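Local atomic coordinates of endo-beta-1,4-mannanase (Alicyclobacillus acidocaldarius, PDB entry 4CD8), a protein that hydrolyses internal beta-1,4-mannosidic bonds of mannans as a retaining family 113 glycoside hydrolase built on a TIM barrel. Residues A34-L39 and A77-L82; P214-V219 and K225-M230. All blocks are in the same frame, centred on the assembly; numbering follows the deposited sequence.

Overall arrangement
Both contacts belong to one TIM barrel, interaction 1 within its outer helical layer and interaction 2 where that layer meets the barrel sheet, and they follow one another along the chain: interaction 1 is complete long before interaction 2 begins. Interaction 1 joins two neighbouring helices, 30-40 and 73-85, whereas interaction 2 seats helix 209-223 on strand 227-232, the strand it leads into. Their centres lie 29 Å apart on opposite sides of the chain's centre, with nearest atoms about 12 Å apart. Strands 13-18 and 46-55 of the curled sheet back the first contact. One contact thus ties helix to helix and the other helix to barrel wall, in the fold that carries the mannose-binding pocket.

Interaction 1 of 2, residues A34-L39 and A77-L82; sequences ASMRAL and ASMAEL
Met-36 of helix 30-40 reaches across to both Leu-82 and Met-79 of helix 73-85, and these three buried side chains make most of the contact. Among them the contacts are all apolar. The base of Met-36 lies against one branch of Leu-82: CB of Met-36 is 3.8 Å from CD2 of Leu-82, and CG of Met-36 is 3.9 Å from the same methyl. The two side chains run past each other in opposite directions, each sent out from its own helix, so they overlap along their flanks. In Met-36 CG stands anti to the backbone N (chi1 -178°), which carries the chain out towards the other helix; bends at the next two torsions then bring the terminal methyl to Met-79. There CE of Met-36 meets SD of Met-79 at 3.9 Å, a methyl against a thioether sulfur, again with the chains sliding past one another.

The remaining touch is at the solvent-exposed margin. The extended side chain of Arg-37 starts off to one side and its end comes nearer to helix 73-85, where CD1 of Leu-82 lies over one face of the guanidinium, 4.4 Å from NH2 of Arg-37. This is a loose van der Waals contact. The two branches of Leu-82 thus divide their work, CD2 packing on Met-36 and CD1 facing the arginine.

The helix segments run roughly parallel, their axes 10.8 Å apart at closest and inclined by 31°, a spacing that the long methionine and leucine side chains bridge. On the barrel side, Met-36 and Met-79 both rest on Phe-18 of strand 13-18 and on Leu-49 of strand 46-55. Arg-33, one turn before Arg-37 on helix 30-40, also touches Met-79 and Leu-82, extending the seam between the two helices.

Interaction 2 of 2, residues P214-V219 and K225-M230; sequences PVLREV and KPLFFM
Leu-216 points from helix 209-223 towards strand 227-232 and meets Phe-229 with one methyl. CD1 of Leu-216 is 3.9 Å from CZ of Phe-229 and just as far from CE1. The methyl sits at the edge of the ring, in its plane, and the two side chains cross at about a right angle. On the leucine, CG lies anti to the carbonyl carbon (chi1 -62°) and CD1 extends onward from there. Phe-229 leaves the strand to one side, yet its far ring edge comes nearer to the helix; a chi1 of -57° swings the ring that way.

Leu-227, two residues earlier on the same strand, faces the helix directly. Its CD1 methyl approaches the helix at Leu-216 and Val-219, lying 3.9 Å from the backbone O of Leu-216 and 4.3 Å from CG1 of Val-219. The side-chain methyls of the two leucines, CD2 of Leu-216 and CD1 of Leu-227, are farther apart at 4.5 Å, making this a light touch.

Phe-229 also meets the ring of Phe-275 on the adjoining strand 275-283. Helix 209-223 is the return leg between the parallel strands 197-201 and 227-232, and its segment runs at 132° to strand 227-229. Such apolar seating of a beta-alpha-beta helix against the outside of the sheet is characteristic of the TIM barrel.

Interaction 1 of 2, residues A34-L39 and A77-L82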
loop_
_atom_site.group_PDB
_atom_site.type_symbol
_atom_site.label_atom_id
_atom_site.label_comp_id
_atom_site.label_asym_id
_atom_site.label_seq_id
_atom_site.Cartn_x
_atom_site.Cartn_y
_atom_site.Cartn_z
ATOM N N ALA A 34 20.180 5.597 1.943
ATOM C CA ALA A 34 20.105 6.660 2.912
ATOM C C ALA A 34 18.658 6.962 3.325
ATOM O O ALA A 34 18.365 7.211 4.509
ATOM C CB ALA A 34 20.784 7.909 2.351
ATOM N N SER A 35 17.747 6.942 2.362
ATOM C CA SER A 35 16.354 7.236 2.641
ATOM C C SER A 35 15.774 6.194 3.575
ATOM O O SER A 35 15.060 6.535 4.530
ATOM C CB SER A 35 15.530 7.294 1.364
ATOM O OG SER A 35 14.186 7.550 1.719
ATOM N N MET A 36 16.100 4.939 3.298
ATOM C CA MET A 36 15.659 3.817 4.180
ATOM C C MET A 36 16.195 3.958 5.590
ATOM O O MET A 36 15.455 3.698 6.565
ATOM C CB MET A 36 16.038 2.471 3.574
ATOM C CG MET A 36 15.554 1.300 4.431
ATOM S SD MET A 36 13.757 1.087 4.509
ATOM C CE MET A 36 13.466 0.368 2.884
ATOM N N ARG A 37 17.472 4.316 5.722
ATOM C CA ARG A 37 18.025 4.562 7.039
ATOM C C ARG A 37 17.256 5.681 7.796
ATOM O O ARG A 37 16.949 5.534 8.990
ATOM C CB ARG A 37 19.511 4.886 6.994
ATOM C CG ARG A 37 20.383 3.722 6.590
ATOM C CD ARG A 37 21.825 4.145 6.487
ATOM N NE ARG A 37 22.648 2.975 6.273
ATOM C CZ ARG A 37 23.222 2.604 5.136
ATOM N NH1 ARG A 37 23.192 3.377 4.032
ATOM N NH2 ARG A 37 23.889 1.449 5.113
ATOM N N ALA A 38 16.901 6.770 7.103
ATOM C CA ALA A 38 16.101 7.806 7.737
ATOM C C ALA A 38 14.731 7.290 8.122
ATOM O O ALA A 38 14.206 7.566 9.229
ATOM C CB ALA A 38 15.971 9.009 6.808
ATOM N N LEU A 39 14.131 6.504 7.242
ATOM C CA LEU A 39 12.815 5.927 7.542
ATOM C C LEU A 39 12.887 5.119 8.846
ATOM O O LEU A 39 11.995 5.230 9.687
ATOM C CB LEU A 39 12.304 5.083 6.392
ATOM C CG LEU A 39 10.920 4.430 6.482
ATOM C CD1 LEU A 39 10.405 4.169 5.078
ATOM C CD2 LEU A 39 10.953 3.131 7.317
ATOM N N ALA A 77 15.484 -7.603 -2.865
ATOM C CA ALA A 77 16.221 -8.282 -1.812
ATOM C C ALA A 77 17.123 -7.347 -1.041
ATOM O O ALA A 77 17.196 -7.443 0.179
ATOM C CB ALA A 77 17.018 -9.457 -2.364
ATOM N N SER A 78 17.803 -6.428 -1.746
ATOM C CA SER A 78 18.661 -5.484 -1.072
ATOM C C SER A 78 17.886 -4.601 -0.097
ATOM O O SER A 78 18.353 -4.327 1.016
ATOM C CB SER A 78 19.431 -4.601 -2.075
ATOM O OG SER A 78 20.341 -5.405 -2.777
ATOM N N MET A 79 16.742 -4.101 -0.536
ATOM C CA MET A 79 15.970 -3.207 0.330
ATOM C C MET A 79 15.367 -3.989 1.485
ATOM O O MET A 79 15.319 -3.500 2.605
ATOM C CB MET A 79 14.896 -2.468 -0.425
ATOM C CG MET A 79 15.414 -1.226 -1.131
ATOM S SD MET A 79 16.055 0.043 -0.021
ATOM C CE MET A 79 17.783 -0.207 -0.352
ATOM N N ALA A 80 14.901 -5.190 1.212
ATOM C CA ALA A 80 14.360 -5.986 2.314
ATOM C C ALA A 80 15.428 -6.306 3.353
ATOM O O ALA A 80 15.160 -6.299 4.582
ATOM C CB ALA A 80 13.734 -7.257 1.796
ATOM N N GLU A 81 16.624 -6.634 2.884
ATOM C CA GLU A 81 17.715 -7.030 3.803
ATOM C C GLU A 81 18.137 -5.845 4.675
ATOM O O GLU A 81 18.355 -5.973 5.890
ATOM C CB GLU A 81 18.846 -7.597 2.972
ATOM C CG GLU A 81 20.147 -7.908 3.648
ATOM C CD GLU A 81 21.220 -8.172 2.603
ATOM O OE1 GLU A 81 20.984 -9.071 1.772
ATOM O OE2 GLU A 81 22.249 -7.455 2.578
ATOM N N LEU A 82 18.182 -4.665 4.063
ATOM C CA LEU A 82 18.507 -3.447 4.773
ATOM C C LEU A 82 17.413 -3.120 5.815
ATOM O O LEU A 82 17.694 -2.844 6.978
ATOM C CB LEU A 82 18.646 -2.302 3.754
ATOM C CG LEU A 82 18.917 -0.919 4.361
ATOM C CD1 LEU A 82 20.181 -0.918 5.232
ATOM C CD2 LEU A 82 19.033 0.142 3.255
#

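Interaction 2 of 2, residues P214-V219 and K225-M230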
loop_
_atom_site.group_PDB
_atom_site.type_symbol
_atom_site.label_atom_id
_atom_site.label_comp_id
_atom_site.label_asym_id
_atom_site.label_seq_id
_atom_site.Cartn_x
_atom_site.Cartn_y
_atom_site.Cartn_z
ATOM N N PRO A 214 -17.700 3.475 12.077
ATOM C CA PRO A 214 -18.578 2.359 12.429
ATOM C C PRO A 214 -18.653 1.275 11.387
ATOM O O PRO A 214 -18.746 0.078 11.731
ATOM C CB PRO A 214 -19.947 3.028 12.615
ATOM C CG PRO A 214 -19.636 4.431 12.989
ATOM C CD PRO A 214 -18.366 4.775 12.263
ATOM N N VAL A 215 -18.577 1.652 10.115
ATOM C CA VAL A 215 -18.634 0.656 9.060
ATOM C C VAL A 215 -17.341 -0.166 9.041
ATOM O O VAL A 215 -17.375 -1.367 8.834
ATOM C CB VAL A 215 -18.880 1.293 7.689
ATOM C CG1 VAL A 215 -18.786 0.227 6.597
ATOM C CG2 VAL A 215 -20.239 1.960 7.679
ATOM N N LEU A 216 -16.208 0.477 9.297
ATOM C CA LEU A 216 -14.940 -0.228 9.350
ATOM C C LEU A 216 -14.970 -1.269 10.474
ATOM O O LEU A 216 -14.555 -2.434 10.268
ATOM C CB LEU A 216 -13.784 0.741 9.551
ATOM C CG LEU A 216 -13.575 1.787 8.454
ATOM C CD1 LEU A 216 -12.440 2.733 8.831
ATOM C CD2 LEU A 216 -13.301 1.159 7.103
ATOM N N ARG A 217 -15.474 -0.849 11.640
ATOM C CA ARG A 217 -15.622 -1.798 12.755
ATOM C C ARG A 217 -16.513 -2.953 12.344
ATOM O O ARG A 217 -16.194 -4.152 12.593
ATOM C CB ARG A 217 -16.190 -1.087 13.978
ATOM C CG ARG A 217 -16.395 -1.975 15.196
ATOM C CD ARG A 217 -16.812 -1.201 16.447
ATOM N NE ARG A 217 -17.531 0.013 16.120
ATOM C CZ ARG A 217 -17.131 1.255 16.378
ATOM N NH1 ARG A 217 -15.998 1.526 17.014
ATOM N NH2 ARG A 217 -17.904 2.256 15.999
ATOM N N GLU A 218 -17.645 -2.626 11.740
ATOM C CA GLU A 218 -18.602 -3.661 11.328
ATOM C C GLU A 218 -18.045 -4.650 10.328
ATOM O O GLU A 218 -18.338 -5.840 10.376
ATOM C CB GLU A 218 -19.898 -3.021 10.814
ATOM C CG GLU A 218 -20.597 -2.204 11.900
ATOM C CD GLU A 218 -21.483 -1.059 11.395
ATOM O OE1 GLU A 218 -21.773 -0.966 10.182
ATOM O OE2 GLU A 218 -21.915 -0.240 12.241
ATOM N N VAL A 219 -17.230 -4.164 9.405
ATOM C CA VAL A 219 -16.603 -5.039 8.424
ATOM C C VAL A 219 -15.624 -5.984 9.115
ATOM O O VAL A 219 -15.654 -7.208 8.883
ATOM C CB VAL A 219 -15.856 -4.213 7.349
ATOM C CG1 VAL A 219 -14.941 -5.115 6.508
ATOM C CG2 VAL A 219 -16.846 -3.496 6.436
ATOM N N LYS A 225 -11.952 -10.732 11.101
ATOM C CA LYS A 225 -10.578 -10.520 10.690
ATOM C C LYS A 225 -10.176 -9.147 11.189
ATOM O O LYS A 225 -11.022 -8.235 11.197
ATOM C CB LYS A 225 -10.432 -10.405 9.156
ATOM C CG LYS A 225 -10.821 -11.603 8.326
ATOM C CD LYS A 225 -9.643 -12.517 8.141
ATOM C CE LYS A 225 -10.087 -13.790 7.471
ATOM N NZ LYS A 225 -9.075 -14.778 7.770
ATOM N N PRO A 226 -8.889 -8.975 11.553
ATOM C CA PRO A 226 -8.474 -7.590 11.810
ATOM C C PRO A 226 -8.408 -6.765 10.537
ATOM O O PRO A 226 -8.262 -7.304 9.438
ATOM C CB PRO A 226 -7.061 -7.722 12.373
ATOM C CG PRO A 226 -6.953 -9.171 12.751
ATOM C CD PRO A 226 -7.772 -9.903 11.722
ATOM N N LEU A 227 -8.516 -5.472 10.739
ATOM C CA LEU A 227 -8.495 -4.507 9.648
ATOM C C LEU A 227 -7.418 -3.455 9.895
ATOM O O LEU A 227 -7.325 -2.907 10.995
ATOM C CB LEU A 227 -9.867 -3.826 9.501
ATOM C CG LEU A 227 -10.069 -2.852 8.311
ATOM C CD1 LEU A 227 -11.542 -2.904 7.895
ATOM C CD2 LEU A 227 -9.626 -1.403 8.562
ATOM N N PHE A 228 -6.634 -3.125 8.841
ATOM C CA PHE A 228 -5.731 -2.009 8.956
ATOM C C PHE A 228 -5.672 -1.255 7.639
ATOM O O PHE A 228 -6.314 -1.641 6.666
ATOM C CB PHE A 228 -4.353 -2.469 9.417
ATOM C CG PHE A 228 -3.511 -3.115 8.345
ATOM C CD1 PHE A 228 -3.716 -4.415 7.961
ATOM C CD2 PHE A 228 -2.497 -2.383 7.702
ATOM C CE1 PHE A 228 -2.915 -5.013 6.981
ATOM C CE2 PHE A 228 -1.700 -2.968 6.737
ATOM C CZ PHE A 228 -1.904 -4.297 6.377
ATOM N N PHE A 229 -4.959 -0.126 7.660
ATOM C CA PHE A 229 -4.873 0.696 6.473
ATOM C C PHE A 229 -3.535 0.426 5.748
ATOM O O PHE A 229 -2.470 0.768 6.246
ATOM C CB PHE A 229 -4.988 2.173 6.837
ATOM C CG PHE A 229 -6.248 2.527 7.589
ATOM C CD1 PHE A 229 -7.452 1.870 7.344
ATOM C CD2 PHE A 229 -6.232 3.539 8.537
ATOM C CE1 PHE A 229 -8.610 2.203 8.043
ATOM C CE2 PHE A 229 -7.370 3.882 9.223
ATOM C CZ PHE A 229 -8.566 3.225 8.973
ATOM N N MET A 230 -3.623 -0.245 4.595
ATOM C CA MET A 230 -2.439 -0.484 3.754
ATOM C C MET A 230 -1.918 0.774 3.077
ATOM O O MET A 230 -0.753 0.796 2.754
ATOM C CB MET A 230 -2.632 -1.627 2.740
ATOM C CG MET A 230 -2.094 -2.973 3.221
ATOM S SD MET A 230 -0.308 -3.036 3.522
ATOM C CE MET A 230 0.421 -2.599 1.982
#